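Local coordinates for universal stress protein A-like protein (Arabidopsis thaliana, PDB 2GM3) that binds AMP and assembles as a homohexamer of universal stress protein domains, its cellular role not being established, at residues A11-T16 with I25-A30; P21-S26 with L89-N94; F31-E36 with M159-N164. All blocks are in the same frame, centred on the assembly; numbering follows the deposited sequence.

Interaction 1 of 3, residues A11-T16 with I25-A30; sequences AVNAST and ISCKRA. With AMP (adenosine monophosphate), chain G.
The side chain of Cys27 lies against the backbone of Val12 and Asn13, with SG 3.7 Å from Val12 CA and CB 3.6 Å from the carbonyl O of Ala11. A chi1 of 82° swings the sulfur round to the amide of Asn13. The hydrogen bond from Asn13 N to Cys27 SG is long, 3.5 Å, but fairly straight, with an angle of 158° at the hydrogen. The first turn of helix 25-39 is thereby held to the loop that leaves strand 6-11, the strand-loop-helix unit that opens this parallel alpha/beta fold and carries part of its AMP site. Ribose hydroxyls bridge the two segments: O2' of AMP donates to Ala11 O at 2.6 Å, while O3' donates to Ser26 OG at 2.7 Å. Ser26 OG is also hydrogen-bonded to Asp175. Asn13 packs along the nucleotide, its CB 3.4 Å from AMP C5; its OD1 lies at the ribose, 3.3 Å from AMP C3', and its ND2 beside the five-membered ring of adenine. That OD1 is hydrogen-bonded to Ser24 OG, which probably limits rotation of the amide. Outside the two segments, Phe92 of helix 81-99 packs on both Val12 and Cys27.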
loop_
_atom_site.group_PDB
_atom_site.type_symbol
_atom_site.label_atom_id
_atom_site.label_comp_id
_atom_site.label_asym_id
_atom_site.label_seq_id
_atom_site.Cartn_x
_atom_site.Cartn_y
_atom_site.Cartn_z
ATOM N N ALA A 11 7.301 6.391 -5.514
ATOM C CA ALA A 11 8.163 7.431 -5.038
ATOM C C ALA A 11 9.570 6.840 -4.989
ATOM O O ALA A 11 9.821 5.881 -4.249
ATOM C CB ALA A 11 7.700 7.868 -3.659
ATOM N N VAL A 12 10.488 7.404 -5.772
ATOM C CA VAL A 12 11.836 6.842 -5.906
ATOM C C VAL A 12 12.889 7.847 -5.476
ATOM O O VAL A 12 12.773 9.063 -5.724
ATOM C CB VAL A 12 12.126 6.322 -7.343
ATOM C CG1 VAL A 12 11.086 5.250 -7.778
ATOM C CG2 VAL A 12 12.151 7.431 -8.349
ATOM N N ASN A 13 13.906 7.342 -4.790
ATOM C CA ASN A 13 15.005 8.181 -4.353
ATOM C C ASN A 13 16.350 7.464 -4.513
ATOM O O ASN A 13 16.399 6.257 -4.817
ATOM C CB ASN A 13 14.787 8.612 -2.915
ATOM C CG ASN A 13 14.797 7.448 -1.961
ATOM O OD1 ASN A 13 14.194 6.383 -2.215
ATOM N ND2 ASN A 13 15.474 7.634 -0.848
ATOM N N ALA A 14 17.422 8.231 -4.319
ATOM C CA ALA A 14 18.773 7.755 -4.527
ATOM C C ALA A 14 19.293 7.058 -3.277
ATOM O O ALA A 14 18.893 7.393 -2.190
ATOM C CB ALA A 14 19.687 8.933 -4.921
ATOM N N SER A 15 20.192 6.100 -3.436
ATOM C CA SER A 15 20.811 5.459 -2.294
ATOM C C SER A 15 21.871 6.366 -1.709
ATOM O O SER A 15 22.504 7.126 -2.443
ATOM C CB SER A 15 21.453 4.147 -2.693
ATOM O OG SER A 15 22.447 3.818 -1.751
ATOM N N THR A 16 22.071 6.283 -0.395
ATOM C CA THR A 16 23.164 7.030 0.247
ATOM C C THR A 16 24.379 6.144 0.556
ATOM O O THR A 16 25.430 6.664 0.914
ATOM C CB THR A 16 22.724 7.812 1.514
ATOM O OG1 THR A 16 22.297 6.891 2.516
ATOM C CG2 THR A 16 21.572 8.771 1.197
ATOM N N ILE A 25 17.813 1.121 -1.889
ATOM C CA ILE A 25 17.395 -0.265 -1.766
ATOM C C ILE A 25 15.883 -0.377 -1.560
ATOM O O ILE A 25 15.232 -1.227 -2.157
ATOM C CB ILE A 25 18.122 -0.991 -0.641
ATOM C CG1 ILE A 25 19.640 -0.860 -0.779
ATOM C CG2 ILE A 25 17.778 -2.454 -0.680
ATOM C CD1 ILE A 25 20.358 -1.138 0.512
ATOM N N SER A 26 15.316 0.532 -0.776
ATOM C CA SER A 26 13.931 0.385 -0.414
ATOM C C SER A 26 12.973 0.686 -1.579
ATOM O O SER A 26 11.993 -0.038 -1.814
ATOM C CB SER A 26 13.605 1.186 0.854
ATOM O OG SER A 26 13.644 2.567 0.603
ATOM N N CYS A 27 13.251 1.739 -2.323
ATOM C CA CYS A 27 12.336 2.105 -3.390
ATOM C C CYS A 27 12.544 1.162 -4.554
ATOM O O CYS A 27 11.629 0.922 -5.308
ATOM C CB CYS A 27 12.483 3.565 -3.806
ATOM S SG CYS A 27 13.859 3.888 -4.963
ATOM N N LYS A 28 13.721 0.589 -4.671
ATOM C CA LYS A 28 13.999 -0.364 -5.701
ATOM C C LYS A 28 13.212 -1.637 -5.416
ATOM O O LYS A 28 12.535 -2.194 -6.308
ATOM C CB LYS A 28 15.498 -0.676 -5.738
ATOM C CG LYS A 28 15.958 -1.305 -7.050
ATOM C CD LYS A 28 17.471 -1.642 -7.056
ATOM C CE LYS A 28 17.754 -2.739 -8.067
ATOM N NZ LYS A 28 19.229 -2.927 -8.315
ATOM N N ARG A 29 13.319 -2.107 -4.177
ATOM C CA ARG A 29 12.561 -3.248 -3.734
ATOM C C ARG A 29 11.071 -2.985 -3.923
ATOM O O ARG A 29 10.341 -3.830 -4.463
ATOM C CB ARG A 29 12.879 -3.583 -2.267
ATOM C CG ARG A 29 11.954 -4.629 -1.693
ATOM C CD ARG A 29 12.078 -5.940 -2.503
ATOM N NE ARG A 29 13.476 -6.258 -2.708
ATOM C CZ ARG A 29 13.984 -6.722 -3.834
ATOM N NH1 ARG A 29 13.196 -6.962 -4.884
ATOM N NH2 ARG A 29 15.285 -6.943 -3.906
ATOM N N ALA A 30 10.645 -1.790 -3.513
ATOM C CA ALA A 30 9.255 -1.383 -3.650
ATOM C C ALA A 30 8.755 -1.453 -5.102
ATOM O O ALA A 30 7.674 -1.972 -5.368
ATOM C CB ALA A 30 9.087 0.004 -3.120
HETATM P P AMP G . 11.332 5.923 4.768
HETATM O O1P AMP G . 11.943 7.208 4.757
HETATM O O2P AMP G . 12.266 4.794 4.992
HETATM O O3P AMP G . 10.117 5.762 5.547
HETATM O "O5'" AMP G . 10.792 5.621 3.300
HETATM C "C5'" AMP G . 11.699 5.496 2.227
HETATM C "C4'" AMP G . 10.878 5.678 0.978
HETATM O "O4'" AMP G . 10.372 7.051 0.854
HETATM C "C3'" AMP G . 11.667 5.436 -0.277
HETATM O "O3'" AMP G . 11.683 4.000 -0.522
HETATM C "C2'" AMP G . 10.809 6.160 -1.303
HETATM O "O2'" AMP G . 9.748 5.293 -1.706
HETATM C "C1'" AMP G . 10.262 7.353 -0.528
HETATM N N9 AMP G . 11.203 8.481 -0.677
HETATM C C8 AMP G . 12.186 8.866 0.169
HETATM N N7 AMP G . 12.814 9.938 -0.343
HETATM C C5 AMP G . 12.207 10.259 -1.492
HETATM C C6 AMP G . 12.373 11.257 -2.457
HETATM N N6 AMP G . 13.308 12.186 -2.374
HETATM N N1 AMP G . 11.565 11.261 -3.510
HETATM C C2 AMP G . 10.614 10.365 -3.684
HETATM N N3 AMP G . 10.409 9.403 -2.796
HETATM C C4 AMP G . 11.185 9.330 -1.698
#

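Interaction 2 of 3, residues P21-S26 with L89-N94; sequences PNPSIS and LEFFVN. With AMP (adenosine monophosphate), chain G.
Pro23 points its ring at two consecutive phenylalanines of helix 81-99 and meets each with a different carbon. Toward Phe91 the approach is over a face: CG of Pro23 stands 4.2 Å from the centroid of the Phe91 ring and 27° off the ring normal, which meets the geometry of a CH-pi contact, and the two side chains cross at about a right angle. Pro23 CG is 3.9 Å from Phe91 CE2, and CD of Pro23 lies above the same ring, displaced toward its rim. Toward Phe92 the approach is oblique, with Pro23 CB 3.5 Å from Phe92 CZ at the far end of the ring. The two aromatic rings are themselves turned against each other. Phe91 CD2 lies 3.7 Å above the plane of Phe92, over its centre, whereas Phe92 CD1 comes to the edge of Phe91, in its plane. Different first torsions set up this packing: CG of Phe91 is anti to the backbone N (chi1 171°), while CG of Phe92 is anti to the carbonyl carbon (chi1 -69°), and the proline meets a face of Phe91 and the CZ and CE1 end of Phe92. Phe92 also meets Phe31 of helix 25-39 edge-to-face. Just after Pro23, Ser24 is the N-cap of helix 25-39, its OG accepting from Cys27 N. The arrangement is thus a proline-aromatic contact joining the loop ahead of an N-capped helix to helix 81-99, beside the AMP pocket of a universal stress protein domain.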
loop_
_atom_site.group_PDB
_atom_site.type_symbol
_atom_site.label_atom_id
_atom_site.label_comp_id
_atom_site.label_asym_id
_atom_site.label_seq_id
_atom_site.Cartn_x
_atom_site.Cartn_y
_atom_site.Cartn_z
ATOM N N PRO A 21 24.676 6.436 -9.750
ATOM C CA PRO A 21 23.317 6.880 -9.453
ATOM C C PRO A 21 22.239 5.841 -9.063
ATOM O O PRO A 21 21.062 5.956 -9.470
ATOM C CB PRO A 21 22.963 7.734 -10.694
ATOM C CG PRO A 21 24.143 7.473 -11.719
ATOM C CD PRO A 21 24.861 6.257 -11.193
ATOM N N ASN A 22 22.637 4.891 -8.220
ATOM C CA ASN A 22 21.744 3.837 -7.773
ATOM C C ASN A 22 20.532 4.330 -7.024
ATOM O O ASN A 22 20.651 5.261 -6.208
ATOM C CB ASN A 22 22.529 2.880 -6.927
ATOM C CG ASN A 22 23.620 2.289 -7.697
ATOM O OD1 ASN A 22 23.402 1.870 -8.820
ATOM N ND2 ASN A 22 24.820 2.315 -7.158
ATOM N N PRO A 23 19.359 3.708 -7.289
ATOM C CA PRO A 23 18.159 3.941 -6.451
ATOM C C PRO A 23 18.390 3.425 -5.042
ATOM O O PRO A 23 19.226 2.556 -4.833
ATOM C CB PRO A 23 17.108 3.061 -7.109
ATOM C CG PRO A 23 17.955 1.942 -7.818
ATOM C CD PRO A 23 19.112 2.730 -8.363
ATOM N N SER A 24 17.656 3.951 -4.076
ATOM C CA SER A 24 17.705 3.405 -2.715
ATOM C C SER A 24 17.249 1.946 -2.756
ATOM O O SER A 24 16.396 1.581 -3.577
ATOM C CB SER A 24 16.826 4.236 -1.781
ATOM O OG SER A 24 15.444 4.004 -1.977
ATOM N N ILE A 25 17.813 1.121 -1.889
ATOM C CA ILE A 25 17.395 -0.265 -1.766
ATOM C C ILE A 25 15.883 -0.377 -1.560
ATOM O O ILE A 25 15.232 -1.227 -2.157
ATOM C CB ILE A 25 18.122 -0.991 -0.641
ATOM C CG1 ILE A 25 19.640 -0.860 -0.779
ATOM C CG2 ILE A 25 17.778 -2.454 -0.680
ATOM C CD1 ILE A 25 20.358 -1.138 0.512
ATOM N N SER A 26 15.316 0.532 -0.776
ATOM C CA SER A 26 13.931 0.385 -0.414
ATOM C C SER A 26 12.973 0.686 -1.579
ATOM O O SER A 26 11.993 -0.038 -1.814
ATOM C CB SER A 26 13.605 1.186 0.854
ATOM O OG SER A 26 13.644 2.567 0.603
ATOM N N LEU A 89 15.412 8.453 -12.449
ATOM C CA LEU A 89 14.242 8.291 -13.301
ATOM C C LEU A 89 14.501 7.381 -14.484
ATOM O O LEU A 89 13.688 6.534 -14.807
ATOM C CB LEU A 89 13.845 9.648 -13.853
ATOM C CG LEU A 89 12.688 10.306 -13.119
ATOM C CD1 LEU A 89 12.635 10.024 -11.639
ATOM C CD2 LEU A 89 12.741 11.782 -13.461
ATOM N N GLU A 90 15.641 7.581 -15.137
ATOM C CA GLU A 90 16.023 6.786 -16.275
ATOM C C GLU A 90 16.190 5.293 -15.933
ATOM O O GLU A 90 15.837 4.421 -16.746
ATOM C CB GLU A 90 17.301 7.350 -16.896
ATOM C CG GLU A 90 17.670 6.697 -18.192
ATOM C CD GLU A 90 18.888 7.304 -18.851
ATOM O OE1 GLU A 90 19.615 8.108 -18.228
ATOM O OE2 GLU A 90 19.132 6.967 -20.022
ATOM N N PHE A 91 16.721 5.001 -14.745
ATOM C CA PHE A 91 16.803 3.612 -14.290
ATOM C C PHE A 91 15.428 2.937 -14.256
ATOM O O PHE A 91 15.275 1.864 -14.804
ATOM C CB PHE A 91 17.535 3.449 -12.944
ATOM C CG PHE A 91 17.424 2.055 -12.370
ATOM C CD1 PHE A 91 18.339 1.062 -12.730
ATOM C CD2 PHE A 91 16.382 1.728 -11.470
ATOM C CE1 PHE A 91 18.226 -0.252 -12.207
ATOM C CE2 PHE A 91 16.258 0.420 -10.948
ATOM C CZ PHE A 91 17.183 -0.560 -11.309
ATOM N N PHE A 92 14.431 3.605 -13.692
ATOM C CA PHE A 92 13.100 3.012 -13.558
ATOM C C PHE A 92 12.298 3.003 -14.839
ATOM O O PHE A 92 11.512 2.093 -15.069
ATOM C CB PHE A 92 12.305 3.687 -12.434
ATOM C CG PHE A 92 12.848 3.399 -11.073
ATOM C CD1 PHE A 92 13.704 4.303 -10.449
ATOM C CD2 PHE A 92 12.511 2.219 -10.407
ATOM C CE1 PHE A 92 14.208 4.045 -9.169
ATOM C CE2 PHE A 92 13.012 1.943 -9.126
ATOM C CZ PHE A 92 13.869 2.848 -8.504
ATOM N N VAL A 93 12.525 4.005 -15.681
ATOM C CA VAL A 93 11.847 4.105 -16.953
ATOM C C VAL A 93 12.345 2.966 -17.859
ATOM O O VAL A 93 11.566 2.349 -18.589
ATOM C CB VAL A 93 12.006 5.535 -17.507
ATOM C CG1 VAL A 93 11.759 5.631 -19.068
ATOM C CG2 VAL A 93 11.101 6.480 -16.699
ATOM N N ASN A 94 13.627 2.648 -17.758
ATOM C CA ASN A 94 14.169 1.522 -18.502
ATOM C C ASN A 94 13.560 0.215 -18.039
ATOM O O ASN A 94 13.249 -0.642 -18.861
ATOM C CB ASN A 94 15.682 1.497 -18.421
ATOM C CG ASN A 94 16.323 2.407 -19.445
ATOM O OD1 ASN A 94 16.152 2.217 -20.639
ATOM N ND2 ASN A 94 17.078 3.385 -18.988
HETATM P P AMP G . 11.332 5.923 4.768
HETATM O O1P AMP G . 11.943 7.208 4.757
HETATM O O2P AMP G . 12.266 4.794 4.992
HETATM O O3P AMP G . 10.117 5.762 5.547
HETATM O "O5'" AMP G . 10.792 5.621 3.300
HETATM C "C5'" AMP G . 11.699 5.496 2.227
HETATM C "C4'" AMP G . 10.878 5.678 0.978
HETATM O "O4'" AMP G . 10.372 7.051 0.854
HETATM C "C3'" AMP G . 11.667 5.436 -0.277
HETATM O "O3'" AMP G . 11.683 4.000 -0.522
HETATM C "C2'" AMP G . 10.809 6.160 -1.303
HETATM O "O2'" AMP G . 9.748 5.293 -1.706
HETATM C "C1'" AMP G . 10.262 7.353 -0.528
HETATM N N9 AMP G . 11.203 8.481 -0.677
HETATM C C8 AMP G . 12.186 8.866 0.169
HETATM N N7 AMP G . 12.814 9.938 -0.343
HETATM C C5 AMP G . 12.207 10.259 -1.492
HETATM C C6 AMP G . 12.373 11.257 -2.457
HETATM N N6 AMP G . 13.308 12.186 -2.374
HETATM N N1 AMP G . 11.565 11.261 -3.510
HETATM C C2 AMP G . 10.614 10.365 -3.684
HETATM N N3 AMP G . 10.409 9.403 -2.796
HETATM C C4 AMP G . 11.185 9.330 -1.698
#

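Interaction 3 of 3, residues F31-E36 with M159-N164; sequences FEWTLE and MTIKRN
With CG anti to the backbone N (chi1 -174°), the indole of Trp33 extends from helix 25-39 toward strand 158-162, where Ile161 and Met159, a selenomethionine, point back at it. Met159 also starts with CG anti to its N, then bends at chi2 (71°) and again at chi3, and these bends bring its methyl CE to 3.9 Å from Trp33 CZ3. The two side chains cross at about a right angle, and the selenium lies 5.2 Å from the centroid of the six-membered ring in an oblique Met-aromatic contact. Ile161 covers one face of the indole: its CG1 is 3.9 Å above the plane, offset toward the rim, and its CG2 is 4.1 Å from Trp33 CB. From the same residue CD1 reaches 3.6 Å from Trp33 CE3 and also packs 3.7 Å from Thr34 OG1. The polar partner of that hydroxyl is Ala30 O, one turn earlier. Replacing Trp33 with an alanine would probably leave the Ile161 branches and the Met159 methyl without the indole they pack on, opening a gap between helix and strand. Met159 and Thr160 pair antiparallel with a strand of the second subunit, whose Pro157 packs on Trp33 and Ile161. Segment axes approach to 9.4 Å at 115°, so helix 31-36 runs across strand 159-162: helix-on-sheet packing of an alpha/beta fold, here at the sheet edge through which two universal stress protein subunits associate.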
loop_
_atom_site.group_PDB
_atom_site.type_symbol
_atom_site.label_atom_id
_atom_site.label_comp_id
_atom_site.label_asym_id
_atom_site.label_seq_id
_atom_site.Cartn_x
_atom_site.Cartn_y
_atom_site.Cartn_z
ATOM N N PHE A 31 9.550 -0.904 -6.013
ATOM C CA PHE A 31 9.233 -0.919 -7.436
ATOM C C PHE A 31 9.222 -2.344 -7.973
ATOM O O PHE A 31 8.263 -2.753 -8.593
ATOM C CB PHE A 31 10.283 -0.132 -8.193
ATOM C CG PHE A 31 10.110 -0.141 -9.681
ATOM C CD1 PHE A 31 9.290 0.813 -10.301
ATOM C CD2 PHE A 31 10.852 -1.030 -10.475
ATOM C CE1 PHE A 31 9.158 0.824 -11.678
ATOM C CE2 PHE A 31 10.739 -1.002 -11.859
ATOM C CZ PHE A 31 9.898 -0.069 -12.462
ATOM N N GLU A 32 10.275 -3.098 -7.735
ATOM C CA GLU A 32 10.338 -4.457 -8.273
ATOM C C GLU A 32 9.230 -5.366 -7.737
ATOM O O GLU A 32 8.685 -6.175 -8.461
ATOM C CB GLU A 32 11.699 -5.106 -8.019
ATOM C CG GLU A 32 12.799 -4.278 -8.679
ATOM C CD GLU A 32 14.142 -4.962 -8.761
ATOM O OE1 GLU A 32 14.472 -5.805 -7.890
ATOM O OE2 GLU A 32 14.872 -4.618 -9.721
ATOM N N TRP A 33 8.908 -5.215 -6.466
ATOM C CA TRP A 33 7.870 -5.980 -5.858
ATOM C C TRP A 33 6.535 -5.660 -6.519
ATOM O O TRP A 33 5.766 -6.581 -6.815
ATOM C CB TRP A 33 7.796 -5.653 -4.376
ATOM C CG TRP A 33 6.850 -6.490 -3.617
ATOM C CD1 TRP A 33 7.140 -7.651 -2.952
ATOM C CD2 TRP A 33 5.462 -6.248 -3.416
ATOM N NE1 TRP A 33 6.029 -8.134 -2.359
ATOM C CE2 TRP A 33 4.974 -7.298 -2.617
ATOM C CE3 TRP A 33 4.574 -5.252 -3.842
ATOM C CZ2 TRP A 33 3.634 -7.395 -2.239
ATOM C CZ3 TRP A 33 3.240 -5.341 -3.453
ATOM C CH2 TRP A 33 2.791 -6.403 -2.645
ATOM N N THR A 34 6.259 -4.371 -6.716
ATOM C CA THR A 34 5.044 -3.956 -7.375
ATOM C C THR A 34 4.913 -4.554 -8.758
ATOM O O THR A 34 3.838 -5.000 -9.092
ATOM C CB THR A 34 4.896 -2.411 -7.447
ATOM O OG1 THR A 34 4.997 -1.867 -6.129
ATOM C CG2 THR A 34 3.538 -2.031 -8.008
ATOM N N LEU A 35 5.999 -4.583 -9.543
ATOM C CA LEU A 35 5.964 -5.190 -10.874
ATOM C C LEU A 35 5.706 -6.661 -10.788
ATOM O O LEU A 35 4.893 -7.187 -11.533
ATOM C CB LEU A 35 7.253 -4.974 -11.631
ATOM C CG LEU A 35 7.495 -3.510 -11.939
ATOM C CD1 LEU A 35 8.754 -3.517 -12.797
ATOM C CD2 LEU A 35 6.302 -2.940 -12.687
ATOM N N GLU A 36 6.382 -7.321 -9.862
ATOM C CA GLU A 36 6.281 -8.752 -9.723
ATOM C C GLU A 36 4.909 -9.180 -9.204
ATOM O O GLU A 36 4.283 -10.055 -9.779
ATOM C CB GLU A 36 7.361 -9.276 -8.791
ATOM C CG GLU A 36 7.391 -10.807 -8.757
ATOM C CD GLU A 36 8.315 -11.371 -7.693
ATOM O OE1 GLU A 36 9.216 -10.633 -7.202
ATOM O OE2 GLU A 36 8.141 -12.567 -7.360
HETATM N N MSE A 159 0.805 1.865 -0.405
HETATM C CA MSE A 159 1.378 0.570 -0.286
HETATM C C MSE A 159 2.771 0.839 0.234
HETATM O O MSE A 159 3.549 1.529 -0.436
HETATM C CB MSE A 159 1.489 -0.043 -1.682
HETATM C CG MSE A 159 2.228 -1.365 -1.693
HETATM SE SE MSE A 159 1.133 -2.738 -0.858
HETATM C CE MSE A 159 0.164 -3.161 -2.340
ATOM N N THR A 160 3.089 0.322 1.420
ATOM C CA THR A 160 4.430 0.447 1.969
ATOM C C THR A 160 5.091 -0.918 1.899
ATOM O O THR A 160 4.563 -1.897 2.440
ATOM C CB THR A 160 4.471 0.931 3.453
ATOM O OG1 THR A 160 3.639 0.094 4.234
ATOM C CG2 THR A 160 3.916 2.277 3.587
ATOM N N ILE A 161 6.245 -0.966 1.221
ATOM C CA ILE A 161 7.016 -2.183 1.039
ATOM C C ILE A 161 8.356 -2.007 1.689
ATOM O O ILE A 161 9.048 -1.051 1.393
ATOM C CB ILE A 161 7.202 -2.498 -0.482
ATOM C CG1 ILE A 161 5.826 -2.627 -1.159
ATOM C CG2 ILE A 161 8.055 -3.781 -0.700
ATOM C CD1 ILE A 161 5.744 -2.070 -2.490
ATOM N N LYS A 162 8.695 -2.929 2.589
ATOM C CA LYS A 162 9.951 -2.951 3.310
ATOM C C LYS A 162 10.903 -3.847 2.578
ATOM O O LYS A 162 10.484 -4.644 1.762
ATOM C CB LYS A 162 9.788 -3.493 4.723
ATOM C CG LYS A 162 9.077 -2.526 5.659
ATOM C CD LYS A 162 8.581 -3.271 6.913
ATOM C CE LYS A 162 7.573 -2.442 7.714
ATOM N NZ LYS A 162 6.462 -3.343 8.288
ATOM N N ARG A 163 12.193 -3.723 2.870
ATOM C CA ARG A 163 13.233 -4.444 2.166
ATOM C C ARG A 163 13.285 -5.867 2.656
ATOM O O ARG A 163 12.828 -6.161 3.755
ATOM C CB ARG A 163 14.587 -3.762 2.399
ATOM C CG ARG A 163 14.656 -2.360 1.739
ATOM C CD ARG A 163 15.784 -1.519 2.258
ATOM N NE ARG A 163 15.682 -1.383 3.690
ATOM C CZ ARG A 163 16.400 -0.532 4.388
ATOM N NH1 ARG A 163 17.272 0.262 3.759
ATOM N NH2 ARG A 163 16.256 -0.486 5.706
ATOM N N ASN A 164 13.835 -6.760 1.841
ATOM C CA ASN A 164 14.113 -8.117 2.285
ATOM C C ASN A 164 15.168 -8.067 3.369
ATOM O O ASN A 164 16.008 -7.180 3.390
ATOM C CB ASN A 164 14.601 -8.993 1.112
ATOM C CG ASN A 164 13.567 -9.096 -0.029
ATOM O OD1 ASN A 164 12.355 -8.960 0.196
ATOM N ND2 ASN A 164 14.043 -9.334 -1.250
#

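How the interactions relate
Helix 25-39 takes part in all three contacts, starting with the N-terminal end in interactions 1 and 2 and passing to the later turns in interaction 3. Interactions 1 and 2, with centres about 7 Å apart, share Ile25 and Ser26 and both touch AMP; Ser15 N lies 2.9 Å from Asn22 O, a probable hydrogen bond, and Val12 CB packs 3.6 Å from Phe92 CE1. Interaction 3 is centred about 10 Å from interaction 1 and 13 Å from interaction 2. Ala30 O meets Ile161 CD1 at 3.5 Å, and Ser26 CA meets Arg163 CG at 3.6 Å. The side chain of Ile161 is about 8 Å from the AMP and about 5 Å from Gly131 of its site, so interaction 3 borders the pocket without touching the nucleotide.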